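Local coordinates for putative lipoprotein (Clostridium difficile, PDB 4EXR) that is of unknown function but contains two PepSY (peptidase propeptide and YPEB) domains and binds a sodium ion, at residues D43-A48 and Y75-D80; A48-L53 and Y64-V69; V142-I147 and D157-S162. All blocks are in the same frame, centred on the assembly; numbering follows the deposited sequence. Where two conformers were deposited one is given.

In the fold
From the N terminus, helix 34-44 runs into the turn of interaction 1, whose partner lies on strand 73-80; this contact closes a loop made mostly of strand. Interaction 2 is nested inside that loop: Ala-48 belongs to both, and its hairpin, strands 49-58 and 61-69, comes between the turn and strand 73-80. The two touch, since strands 61-69 and 73-80 are sheet neighbours. Interaction 3 opens after both have closed, in the second PepSY domain, and ties strand 142-151 to strand 154-161. Its centre is about 16 Å from that of interaction 2, yet strands 49-58 and 130-139 pair between them, so one antiparallel sheet carries all three contacts.

Interaction 1 of 3, residues D43-A48 and Y75-D80; sequences DKYKDA and YKMKID. With PO4 (phosphate ion), chain C.
Tyr-45 and Tyr-75 lay their rings on each other in an offset stack, centroids 4.1 Å apart and planes inclined by 22°. The overlap is off-centre: Tyr-75 CD1 sits over the rim of the Tyr-45 ring, 3.4 Å from Tyr-45 CE1, while Tyr-75 CB rests over the same ring as a CH-pi donor. In Tyr-75, CG stands anti to the carbonyl carbon (chi1 -59°), which sends the ring off the strand to meet its partner. On the opposite face of Tyr-45, Lys-44 CG lies above the ring centre, so the phenol is held between an aromatic and an aliphatic neighbour. Ala-48 CB comes within 3.9 Å of Tyr-75 CD2; a methyl group suits this place beside the stack. Selenomethionine Met-77, a long flexible chain bent at its end, brings SE to 4.1 Å from Tyr-45 CE2, an oblique Met-aromatic contact.

The solvent side is looser: Asp-43, Lys-44 and Lys-46 are exposed, whereas Tyr-75 and Met-77 are buried. At the polar rim Lys-44 NZ bonds Tyr-45 OH at 3.2 Å, and both also reach Asp-89; Tyr-75 OH bonds Asp-70 and Asn-73. Lys-76 points the other way, its modelled NZ doubtfully close to a phosphate (probably from the crystallisation liquor) that Lys-90 of both subunits bonds.

A type I turn, closed by Ala-48 N on Tyr-45 O, carries the chain off helix 34-44. Phe-41 of that helix packs on Ala-48, Tyr-75 and Met-77, Thr-91 of strand 86-93 touches both tyrosines, and strand 61-69 pairs with 75-80 along its other edge.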
loop_
_atom_site.group_PDB
_atom_site.type_symbol
_atom_site.label_atom_id
_atom_site.label_comp_id
_atom_site.label_asym_id
_atom_site.label_seq_id
_atom_site.Cartn_x
_atom_site.Cartn_y
_atom_site.Cartn_z
ATOM N N ASP A 43 13.357 -6.815 11.807
ATOM C CA ASP A 43 12.956 -8.137 12.259
ATOM C C ASP A 43 12.014 -8.816 11.260
ATOM O O ASP A 43 12.057 -10.036 11.088
ATOM C CB ASP A 43 12.301 -8.052 13.634
ATOM C CG ASP A 43 11.905 -9.411 14.173
ATOM O OD1 ASP A 43 12.667 -10.379 13.954
ATOM O OD2 ASP A 43 10.832 -9.513 14.808
ATOM N N LYS A 44 11.172 -8.023 10.602
ATOM C CA LYS A 44 10.196 -8.557 9.652
ATOM C C LYS A 44 10.818 -8.785 8.274
ATOM O O LYS A 44 10.510 -9.761 7.587
ATOM C CB LYS A 44 9.003 -7.605 9.522
ATOM C CG LYS A 44 7.960 -8.036 8.496
ATOM C CD LYS A 44 6.831 -8.819 9.140
ATOM C CE LYS A 44 5.928 -9.471 8.094
ATOM N NZ LYS A 44 5.096 -8.499 7.326
ATOM N N TYR A 45 11.689 -7.867 7.873
ATOM C CA TYR A 45 12.314 -7.901 6.564
ATOM C C TYR A 45 13.823 -7.977 6.772
ATOM O O TYR A 45 14.541 -6.979 6.661
ATOM C CB TYR A 45 11.882 -6.674 5.755
ATOM C CG TYR A 45 10.382 -6.642 5.542
ATOM C CD1 TYR A 45 9.749 -7.653 4.825
ATOM C CD2 TYR A 45 9.593 -5.617 6.072
ATOM C CE1 TYR A 45 8.379 -7.651 4.636
ATOM C CE2 TYR A 45 8.211 -5.609 5.887
ATOM C CZ TYR A 45 7.615 -6.626 5.166
ATOM O OH TYR A 45 6.251 -6.629 4.961
ATOM N N LYS A 46 14.288 -9.187 7.063
ATOM C CA LYS A 46 15.648 -9.420 7.538
ATOM C C LYS A 46 16.735 -9.138 6.506
ATOM O O LYS A 46 17.891 -8.939 6.870
ATOM C CB LYS A 46 15.780 -10.852 8.069
ATOM C CG LYS A 46 14.833 -11.160 9.222
ATOM C CD LYS A 46 14.918 -12.613 9.657
ATOM C CE LYS A 46 13.930 -12.901 10.779
ATOM N NZ LYS A 46 14.178 -12.038 11.971
ATOM N N ASP A 47 16.368 -9.111 5.231
ATOM C CA ASP A 47 17.346 -8.862 4.165
ATOM C C ASP A 47 17.232 -7.460 3.558
ATOM O O ASP A 47 17.971 -7.104 2.635
ATOM C CB ASP A 47 17.227 -9.926 3.066
ATOM C CG ASP A 47 18.426 -9.932 2.128
ATOM O OD1 ASP A 47 19.554 -9.652 2.599
ATOM O OD2 ASP A 47 18.237 -10.201 0.922
ATOM N N ALA A 48 16.314 -6.654 4.083
ATOM C CA ALA A 48 16.073 -5.334 3.507
ATOM C C ALA A 48 17.003 -4.271 4.104
ATOM O O ALA A 48 17.387 -4.356 5.272
ATOM C CB ALA A 48 14.609 -4.925 3.726
ATOM N N TYR A 75 9.556 -2.097 0.688
ATOM C CA TYR A 75 8.740 -2.421 1.852
ATOM C C TYR A 75 8.486 -1.127 2.596
ATOM O O TYR A 75 9.377 -0.285 2.711
ATOM C CB TYR A 75 9.489 -3.361 2.787
ATOM C CG TYR A 75 9.903 -4.656 2.160
ATOM C CD1 TYR A 75 8.983 -5.680 1.970
ATOM C CD2 TYR A 75 11.221 -4.868 1.755
ATOM C CE1 TYR A 75 9.364 -6.882 1.383
ATOM C CE2 TYR A 75 11.604 -6.062 1.187
ATOM C CZ TYR A 75 10.673 -7.065 1.003
ATOM O OH TYR A 75 11.058 -8.255 0.428
ATOM N N LYS A 76 7.266 -0.962 3.094
ATOM C CA LYS A 76 6.936 0.227 3.857
ATOM C C LYS A 76 6.100 -0.156 5.057
ATOM O O LYS A 76 5.102 -0.873 4.943
ATOM C CB LYS A 76 6.202 1.263 3.008
ATOM C CG LYS A 76 5.819 2.509 3.805
ATOM C CD LYS A 76 5.260 3.613 2.929
ATOM C CE LYS A 76 3.913 3.239 2.357
ATOM N NZ LYS A 76 3.296 4.396 1.648
HETATM N N MSE A 77 6.544 0.290 6.225
HETATM C CA MSE A 77 5.789 0.016 7.437
HETATM C C MSE A 77 5.458 1.321 8.127
HETATM O O MSE A 77 6.279 2.238 8.172
HETATM C CB MSE A 77 6.565 -0.882 8.401
HETATM C CG MSE A 77 6.768 -2.303 7.908
HETATM SE SE MSE A 77 7.459 -3.442 9.315
HETATM C CE MSE A 77 5.893 -3.523 10.460
ATOM N N LYS A 78 4.252 1.394 8.659
ATOM C CA LYS A 78 3.873 2.505 9.533
ATOM C C LYS A 78 3.607 1.953 10.919
ATOM O O LYS A 78 2.896 0.964 11.071
ATOM C CB LYS A 78 2.654 3.252 9.001
ATOM C CG LYS A 78 2.935 4.058 7.735
ATOM C CD LYS A 78 1.692 4.822 7.304
ATOM C CE LYS A 78 1.994 5.726 6.121
ATOM N NZ LYS A 78 0.743 6.092 5.396
ATOM N N ILE A 79 4.205 2.595 11.915
ATOM C CA ILE A 79 4.156 2.134 13.292
ATOM C C ILE A 79 3.748 3.293 14.192
ATOM O O ILE A 79 4.352 4.369 14.136
ATOM C CB ILE A 79 5.553 1.620 13.733
ATOM C CG1 ILE A 79 5.974 0.416 12.883
ATOM C CG2 ILE A 79 5.540 1.240 15.205
ATOM C CD1 ILE A 79 7.477 0.267 12.755
ATOM N N ASP A 80 2.715 3.086 15.008
ATOM C CA ASP A 80 2.320 4.081 16.009
ATOM C C ASP A 80 3.459 4.327 16.996
ATOM O O ASP A 80 3.968 3.394 17.616
ATOM C CB ASP A 80 1.070 3.601 16.753
ATOM C CG ASP A 80 0.470 4.674 17.674
ATOM O OD1 ASP A 80 1.184 5.226 18.537
ATOM O OD2 ASP A 80 -0.738 4.953 17.535
HETATM P P PO4 C . -0.176 4.010 0.461
HETATM O O1 PO4 C . -0.213 5.515 0.582
HETATM O O2 PO4 C . -1.470 3.434 0.987
HETATM O O3 PO4 C . 0.015 3.617 -0.981
HETATM O O4 PO4 C . 0.960 3.487 1.284
#

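Interaction 2 of 3, residues A48-L53 and Y64-V69; sequences ADIVDL and YTVEGV. With NA (sodium ion), chain B.
Asp-49 and Val-69 exchange two backbone hydrogen bonds, Asp-49 N to Val-69 O at 2.8 Å and Val-69 N to Asp-49 O at 2.9 Å, opening the antiparallel ladder of 48-53 with 64-69. The next donors converge. Glu-67 O takes both Val-51 N, at 2.7 Å, and Asp-52 N, at 3.2 Å; Asp-52 O then accepts Glu-67 N in a nearly straight bond (170°). Two residues facing one is a classic beta bulge, and it shifts the register by one between Ile-50 and Asp-52. Gly-68 fits beside it: Asp-49 O lies 3.0 Å from Gly-68 CA, on the side where a side chain would project, and Ile-50 CA is also close.

The hairpin of strands 49-58 and 61-69 belongs to the first PepSY domain, and its bulge supplies ligands to a metal. Val-51 O and Asp-52 OD1 each bind the sodium ion at 2.4 Å, two waters add to the site, and Asp-137 of strand 130-139 completes it. Carbonyl and carboxylate oxygens suit so hard a cation, which probably also eases their closeness to each other. Asp-52 OD2 is not a ligand but accepts a hydrogen bond from one of the bound waters. It lies 4.3 Å from Glu-67 OE2, a like-charged pair whose repulsion the sodium may partly offset. Asp-49, by contrast, finds its salt bridge in Arg-104.

On the opposite sheet face Val-66 spreads its two methyls, CG1 to Ile-50 CD1 and CG2 to Leu-53 CD1 (3.6 Å). Leu-53, with CG anti to the backbone N (chi1 174°), runs alongside Val-66. Branched aliphatic chains suit this buried face, where Phe-41 of helix 34-44 packs on Ile-50 and Val-66.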
loop_
_atom_site.group_PDB
_atom_site.type_symbol
_atom_site.label_atom_id
_atom_site.label_comp_id
_atom_site.label_asym_id
_atom_site.label_seq_id
_atom_site.Cartn_x
_atom_site.Cartn_y
_atom_site.Cartn_z
ATOM N N ALA A 48 16.314 -6.654 4.083
ATOM C CA ALA A 48 16.073 -5.334 3.507
ATOM C C ALA A 48 17.003 -4.271 4.104
ATOM O O ALA A 48 17.387 -4.356 5.272
ATOM C CB ALA A 48 14.609 -4.925 3.726
ATOM N N ASP A 49 17.342 -3.265 3.302
ATOM C CA ASP A 49 18.067 -2.093 3.781
ATOM C C ASP A 49 17.106 -0.928 3.924
ATOM O O ASP A 49 16.324 -0.664 3.023
ATOM C CB ASP A 49 19.151 -1.678 2.793
ATOM C CG ASP A 49 20.231 -2.724 2.645
ATOM O OD1 ASP A 49 20.664 -3.289 3.675
ATOM O OD2 ASP A 49 20.631 -2.990 1.494
ATOM N N ILE A 50 17.182 -0.210 5.038
ATOM C CA ILE A 50 16.308 0.943 5.231
ATOM C C ILE A 50 16.778 2.114 4.387
ATOM O O ILE A 50 17.961 2.472 4.406
ATOM C CB ILE A 50 16.256 1.361 6.720
ATOM C CG1 ILE A 50 15.565 0.258 7.531
ATOM C CG2 ILE A 50 15.542 2.713 6.872
ATOM C CD1 ILE A 50 15.510 0.534 9.049
ATOM N N VAL A 51 15.852 2.708 3.645
ATOM C CA VAL A 51 16.193 3.817 2.761
ATOM C C VAL A 51 15.537 5.141 3.179
ATOM O O VAL A 51 15.955 6.200 2.746
ATOM C CB VAL A 51 15.868 3.491 1.255
ATOM C CG1 VAL A 51 16.683 2.282 0.769
ATOM C CG2 VAL A 51 14.369 3.252 1.053
ATOM N N ASP A 52 14.510 5.078 4.023
ATOM C CA ASP A 52 13.853 6.286 4.533
ATOM C C ASP A 52 13.238 5.979 5.886
ATOM O O ASP A 52 12.744 4.867 6.115
ATOM C CB ASP A 52 12.739 6.795 3.589
ATOM C CG ASP A 52 13.269 7.305 2.246
ATOM O OD1 ASP A 52 13.947 8.367 2.215
ATOM O OD2 ASP A 52 12.971 6.656 1.212
ATOM N N LEU A 53 13.264 6.968 6.779
ATOM C CA LEU A 53 12.620 6.848 8.081
ATOM C C LEU A 53 12.090 8.224 8.434
ATOM O O LEU A 53 12.764 9.229 8.214
ATOM C CB LEU A 53 13.635 6.401 9.135
ATOM C CG LEU A 53 13.142 6.378 10.588
ATOM C CD1 LEU A 53 12.047 5.364 10.774
ATOM C CD2 LEU A 53 14.290 6.082 11.533
ATOM N N TYR A 64 5.662 6.561 12.907
ATOM C CA TYR A 64 6.913 6.301 12.210
ATOM C C TYR A 64 6.600 5.648 10.887
ATOM O O TYR A 64 5.795 4.716 10.829
ATOM C CB TYR A 64 7.781 5.314 12.996
ATOM C CG TYR A 64 8.388 5.853 14.271
ATOM C CD1 TYR A 64 9.426 6.789 14.237
ATOM C CD2 TYR A 64 7.957 5.388 15.511
ATOM C CE1 TYR A 64 9.988 7.272 15.419
ATOM C CE2 TYR A 64 8.514 5.856 16.689
ATOM C CZ TYR A 64 9.520 6.792 16.644
ATOM O OH TYR A 64 10.059 7.242 17.831
ATOM N N THR A 65 7.238 6.125 9.821
ATOM C CA THR A 65 7.173 5.418 8.545
ATOM C C THR A 65 8.585 4.941 8.265
ATOM O O THR A 65 9.510 5.743 8.286
ATOM C CB THR A 65 6.669 6.336 7.411
ATOM O OG1 THR A 65 5.365 6.826 7.751
ATOM C CG2 THR A 65 6.600 5.587 6.051
ATOM N N VAL A 66 8.747 3.633 8.060
ATOM C CA VAL A 66 10.051 3.044 7.783
ATOM C C VAL A 66 9.955 2.410 6.405
ATOM O O VAL A 66 9.049 1.614 6.147
ATOM C CB VAL A 66 10.416 1.942 8.795
ATOM C CG1 VAL A 66 11.890 1.532 8.623
ATOM C CG2 VAL A 66 10.145 2.402 10.230
ATOM N N GLU A 67 10.877 2.770 5.516
ATOM C CA GLU A 67 10.856 2.221 4.161
ATOM C C GLU A 67 12.192 1.592 3.855
ATOM O O GLU A 67 13.231 2.120 4.232
ATOM C CB GLU A 67 10.535 3.311 3.146
ATOM C CG GLU A 67 9.187 3.999 3.453
ATOM C CD GLU A 67 8.912 5.233 2.599
ATOM O OE1 GLU A 67 8.485 5.081 1.433
ATOM O OE2 GLU A 67 9.108 6.356 3.113
ATOM N N GLY A 68 12.161 0.448 3.181
ATOM C CA GLY A 68 13.394 -0.230 2.838
ATOM C C GLY A 68 13.222 -1.020 1.562
ATOM O O GLY A 68 12.121 -1.096 1.016
ATOM N N VAL A 69 14.311 -1.612 1.101
ATOM C CA VAL A 69 14.301 -2.374 -0.138
ATOM C C VAL A 69 15.208 -3.588 -0.012
ATOM O O VAL A 69 16.162 -3.595 0.784
ATOM C CB VAL A 69 14.812 -1.528 -1.341
ATOM C CG1 VAL A 69 13.930 -0.292 -1.566
ATOM C CG2 VAL A 69 16.285 -1.120 -1.147
HETATM NA NA NA B . 16.057 8.017 1.237
HETATM O O HOH W 1 14.954 6.934 -0.555
HETATM O O HOH W 2 18.298 7.484 0.796
#

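Interaction 3 of 3, residues V142-I147 and D157-S162; sequences VTFYKI and DIKVDS
Phe-144 and Lys-159 project together from neighbouring strands, ring against chain. The lysine's extended chain runs along the ring: its CD is 3.6 Å from Phe-144 CE1 and makes an off-centre CH-pi contact, 30° from the ring normal. Phe-144 has CG between its backbone N and carbonyl carbon (chi1 53°), a setting that brings the ring alongside the lysine methylenes. A long aliphatic chain suits this place because it can run beside an aromatic ring and still carry its ammonium group beyond it. Next in line, Lys-146 projects from the same face as Lys-159, and its chain crosses Asp-157 at a slant, CE 3.4 Å from OD2. Their salt bridge is long, with Lys-146 NZ 3.9 Å from Asp-157 OD2, and the aspartate also pairs with Arg-148. A water accepts from Lys-146 NZ and, weakly, from Lys-159 NZ.

Strands 142-151 and 154-161 form an antiparallel beta hairpin in the second PepSY domain. Paired backbone bonds join Tyr-145 with Val-160 and Ile-147 with Ile-158, Ile-147 N meeting Ile-158 O at 2.7 Å. The side chains of these four residues take the sheet face opposite the lysines, where helix 116-126 packs: Ala-123 touches both isoleucines, while Tyr-145 lies against Pro-116 and Ala-119 and sends its hydroxyl to Met-114 O.

As strand 154-161 ends, Ser-162 grips Thr-143 O twice. Its N approaches in the carbonyl plane, and its OG, at 2.8 Å, donates from 53° above that plane. The short hydroxyl side chain lets one residue supply both donors, while Ser-162 CB rests obliquely by Tyr-145 CD2.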
loop_
_atom_site.group_PDB
_atom_site.type_symbol
_atom_site.label_atom_id
_atom_site.label_comp_id
_atom_site.label_asym_id
_atom_site.label_seq_id
_atom_site.Cartn_x
_atom_site.Cartn_y
_atom_site.Cartn_z
ATOM N N VAL A 142 25.904 11.256 2.339
ATOM C CA VAL A 142 25.735 11.863 3.646
ATOM C C VAL A 142 24.337 11.514 4.140
ATOM O O VAL A 142 23.364 11.834 3.480
ATOM C CB VAL A 142 25.847 13.407 3.583
ATOM C CG1 VAL A 142 25.640 14.013 4.973
ATOM C CG2 VAL A 142 27.183 13.830 3.010
ATOM N N THR A 143 24.245 10.839 5.283
ATOM C CA THR A 143 22.945 10.593 5.909
ATOM C C THR A 143 22.662 11.748 6.856
ATOM O O THR A 143 23.456 12.054 7.750
ATOM C CB THR A 143 22.912 9.241 6.654
ATOM O OG1 THR A 143 23.122 8.188 5.708
ATOM C CG2 THR A 143 21.561 9.026 7.370
ATOM N N PHE A 144 21.532 12.408 6.643
ATOM C CA PHE A 144 21.205 13.576 7.431
ATOM C C PHE A 144 19.794 13.477 8.004
ATOM O O PHE A 144 18.927 12.794 7.451
ATOM C CB PHE A 144 21.347 14.846 6.579
ATOM C CG PHE A 144 20.575 14.794 5.287
ATOM C CD1 PHE A 144 19.238 15.159 5.245
ATOM C CD2 PHE A 144 21.184 14.369 4.115
ATOM C CE1 PHE A 144 18.523 15.089 4.062
ATOM C CE2 PHE A 144 20.477 14.306 2.931
ATOM C CZ PHE A 144 19.144 14.673 2.902
ATOM N N TYR A 145 19.578 14.158 9.127
ATOM C CA TYR A 145 18.224 14.418 9.582
ATOM C C TYR A 145 17.710 15.608 8.788
ATOM O O TYR A 145 18.441 16.569 8.551
ATOM C CB TYR A 145 18.202 14.774 11.068
ATOM C CG TYR A 145 18.265 13.593 12.019
ATOM C CD1 TYR A 145 17.117 12.879 12.348
ATOM C CD2 TYR A 145 19.466 13.222 12.615
ATOM C CE1 TYR A 145 17.168 11.809 13.227
ATOM C CE2 TYR A 145 19.525 12.158 13.511
ATOM C CZ TYR A 145 18.373 11.462 13.808
ATOM O OH TYR A 145 18.433 10.400 14.680
ATOM N N LYS A 146 16.458 15.543 8.364
ATOM C CA LYS A 146 15.814 16.680 7.732
ATOM C C LYS A 146 14.689 17.091 8.673
ATOM O O LYS A 146 13.732 16.344 8.858
ATOM C CB LYS A 146 15.243 16.268 6.386
ATOM C CG LYS A 146 14.522 17.376 5.623
ATOM C CD LYS A 146 13.879 16.769 4.388
ATOM C CE LYS A 146 13.343 17.813 3.439
ATOM N NZ LYS A 146 12.815 17.172 2.197
ATOM N N ILE A 147 14.829 18.257 9.295
ATOM C CA ILE A 147 13.864 18.723 10.289
ATOM C C ILE A 147 12.943 19.769 9.674
ATOM O O ILE A 147 13.406 20.776 9.134
ATOM C CB ILE A 147 14.574 19.330 11.530
ATOM C CG1 ILE A 147 15.685 18.391 12.037
ATOM C CG2 ILE A 147 13.555 19.689 12.619
ATOM C CD1 ILE A 147 15.207 17.017 12.448
ATOM N N ASP A 157 12.948 23.549 5.900
ATOM C CA ASP A 157 13.594 22.257 6.052
ATOM C C ASP A 157 15.057 22.495 6.406
ATOM O O ASP A 157 15.781 23.187 5.682
ATOM C CB ASP A 157 13.476 21.429 4.769
ATOM C CG ASP A 157 12.071 20.873 4.554
ATOM O OD1 ASP A 157 11.384 20.564 5.551
ATOM O OD2 ASP A 157 11.658 20.737 3.384
ATOM N N ILE A 158 15.474 21.953 7.543
ATOM C CA ILE A 158 16.845 22.083 7.995
ATOM C C ILE A 158 17.483 20.704 7.916
ATOM O O ILE A 158 16.973 19.754 8.511
ATOM C CB ILE A 158 16.917 22.537 9.473
ATOM C CG1 ILE A 158 15.968 23.710 9.749
ATOM C CG2 ILE A 158 18.369 22.859 9.866
ATOM C CD1 ILE A 158 16.362 24.997 9.078
ATOM N N LYS A 159 18.592 20.589 7.197
ATOM C CA LYS A 159 19.301 19.321 7.119
ATOM C C LYS A 159 20.501 19.332 8.050
ATOM O O LYS A 159 21.330 20.247 8.001
ATOM C CB LYS A 159 19.702 19.015 5.674
ATOM C CG LYS A 159 18.487 18.943 4.759
ATOM C CD LYS A 159 18.828 18.601 3.321
ATOM C CE LYS A 159 17.542 18.443 2.512
ATOM N NZ LYS A 159 17.802 18.179 1.076
ATOM N N VAL A 160 20.562 18.329 8.923
ATOM C CA VAL A 160 21.619 18.216 9.921
ATOM C C VAL A 160 22.383 16.902 9.722
ATOM O O VAL A 160 21.767 15.838 9.700
ATOM C CB VAL A 160 21.014 18.222 11.346
ATOM C CG1 VAL A 160 22.096 18.046 12.401
ATOM C CG2 VAL A 160 20.189 19.495 11.596
ATOM N N ASP A 161 23.711 16.973 9.571
ATOM C CA ASP A 161 24.546 15.764 9.504
ATOM C C ASP A 161 24.272 14.859 10.705
ATOM O O ASP A 161 24.371 15.289 11.861
ATOM C CB ASP A 161 26.035 16.124 9.466
ATOM C CG ASP A 161 26.919 14.910 9.218
ATOM O OD1 ASP A 161 27.006 14.029 10.105
ATOM O OD2 ASP A 161 27.537 14.835 8.135
ATOM N N SER A 162 23.921 13.606 10.434
ATOM C CA SER A 162 23.414 12.717 11.487
ATOM C C SER A 162 24.496 12.291 12.489
ATOM O O SER A 162 24.182 11.820 13.590
ATOM C CB SER A 162 22.753 11.483 10.871
ATOM O OG SER A 162 23.716 10.735 10.149
HETATM O O HOH W 3 14.951 16.537 -0.101
#